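Local coordinates for protein 2-keto acid:ferredoxin oxidoreductase subunit alpha (Pyrococcus furiosus, PDB 1YD7) that probably serves as the alpha subunit of a 2-oxoglutarate:ferredoxin oxidoreductase, which converts 2-oxoglutarate and CoA to succinyl-CoA and CO2 while reducing ferredoxin, at residues L152-P157 / I182-A187. Sequence-based numbering, arbitrary orientation.
Sequences LIVLSP and ILLTDA
V154 and L155 pair in parallel with I182 and L183, joining strand 153-155, outermost within this chain, to strand 180-185 of the six-stranded sheet. Three nearly straight backbone hydrogen bonds set the register: I182 N to I153 O (3.0 Å), L155 N to I182 O (2.9 Å) and L184 N to L155 O (2.8 Å). CA-H...O contacts from V154 CA to I182 O and from L183 CA to L155 O accompany them. On one face V154 touches two side chains of the other strand: CG2 lies beside I182 CB, while CG1, anti to the backbone N (chi1 -177°), reaches L184 CB at 4.0 Å. On the other, L155 and L183 pack against F166 of helix 160-177; L183 CD1 also meets L155 CB and, obliquely, the ring carbon CD of P157. S156 OG settles against L184 CB and CD2, each 3.5 Å away, and P157 CD sits 3.3 Å from L184 O. Along its second edge, strand 180-185 bonds to strand 116-121 through L183 and T185. D186 N-caps the next helix. Pairing of strands 153-155 and 180-185, with helix 160-177 between them in the chain, makes a beta-alpha-beta crossover, the repeating unit of parallel alpha/beta folds, consistent with a thiamine diphosphate-binding-type domain.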
# COMPACT_ATOMS: atom_id res chain seq x y z
N LEU A 152 3.90 9.96 13.52
CA LEU A 152 3.53 8.82 12.70
C LEU A 152 4.78 8.05 12.30
O LEU A 152 5.87 8.62 12.18
CB LEU A 152 2.78 9.29 11.46
CG LEU A 152 1.46 10.01 11.74
CD1 LEU A 152 1.04 10.86 10.58
CD2 LEU A 152 0.37 8.99 12.10
N ILE A 153 4.59 6.75 12.13
CA ILE A 153 5.59 5.91 11.52
C ILE A 153 5.53 6.17 10.00
O ILE A 153 4.45 6.15 9.40
CB ILE A 153 5.35 4.42 11.81
CG1 ILE A 153 5.34 4.15 13.33
CG2 ILE A 153 6.38 3.59 11.11
CD1 ILE A 153 4.80 2.75 13.73
N VAL A 154 6.69 6.46 9.40
CA VAL A 154 6.79 6.83 7.99
C VAL A 154 7.98 6.13 7.36
O VAL A 154 9.07 6.18 7.90
CB VAL A 154 6.98 8.35 7.83
CG1 VAL A 154 7.01 8.73 6.32
CG2 VAL A 154 5.87 9.10 8.53
N LEU A 155 7.76 5.45 6.24
CA LEU A 155 8.83 4.85 5.44
C LEU A 155 8.85 5.55 4.08
O LEU A 155 7.79 5.77 3.45
CB LEU A 155 8.60 3.36 5.23
CG LEU A 155 8.60 2.41 6.44
CD1 LEU A 155 7.27 2.41 7.09
CD2 LEU A 155 8.95 0.98 6.03
N SER A 156 10.06 5.88 3.62
CA SER A 156 10.29 6.65 2.39
C SER A 156 11.26 5.92 1.47
O SER A 156 12.47 6.11 1.60
CB SER A 156 10.91 8.00 2.73
OG SER A 156 9.92 8.93 3.10
N PRO A 157 10.74 5.06 0.56
CA PRO A 157 11.63 4.32 -0.34
C PRO A 157 12.25 5.23 -1.42
O PRO A 157 11.62 6.20 -1.86
CB PRO A 157 10.71 3.28 -0.97
CG PRO A 157 9.35 3.89 -0.94
CD PRO A 157 9.32 4.75 0.30
N ILE A 182 2.64 5.29 7.15
CA ILE A 182 2.70 6.09 5.94
C ILE A 182 3.83 5.59 5.06
O ILE A 182 4.97 5.54 5.50
CB ILE A 182 2.93 7.58 6.27
CG1 ILE A 182 1.97 8.04 7.35
CG2 ILE A 182 2.81 8.49 5.00
CD1 ILE A 182 0.55 7.90 7.00
N LEU A 183 3.52 5.19 3.83
CA LEU A 183 4.55 4.93 2.81
C LEU A 183 4.60 6.19 1.95
O LEU A 183 3.65 6.51 1.26
CB LEU A 183 4.28 3.68 1.97
CG LEU A 183 5.48 3.22 1.11
CD1 LEU A 183 6.45 2.34 1.88
CD2 LEU A 183 4.97 2.47 -0.11
N LEU A 184 5.69 6.94 2.09
CA LEU A 184 5.84 8.24 1.45
C LEU A 184 6.71 8.03 0.21
O LEU A 184 7.87 7.66 0.33
CB LEU A 184 6.49 9.22 2.43
CG LEU A 184 6.83 10.62 1.90
CD1 LEU A 184 5.60 11.32 1.34
CD2 LEU A 184 7.46 11.45 2.99
N THR A 185 6.12 8.23 -0.96
CA THR A 185 6.82 7.96 -2.21
C THR A 185 6.71 9.18 -3.16
O THR A 185 6.23 10.24 -2.76
CB THR A 185 6.31 6.64 -2.88
OG1 THR A 185 7.10 6.34 -4.05
CG2 THR A 185 4.86 6.75 -3.29
N ASP A 186 7.21 9.03 -4.38
CA ASP A 186 7.04 10.06 -5.41
C ASP A 186 6.93 9.42 -6.79
O ASP A 186 7.16 8.23 -6.95
CB ASP A 186 8.18 11.09 -5.35
CG ASP A 186 9.56 10.47 -5.45
OD1 ASP A 186 9.75 9.55 -6.27
OD2 ASP A 186 10.46 10.90 -4.69
N ALA A 187 6.58 10.23 -7.79
CA ALA A 187 6.47 9.76 -9.17
C ALA A 187 7.77 9.22 -9.78
O ALA A 187 7.72 8.37 -10.68
CB ALA A 187 5.89 10.86 -10.07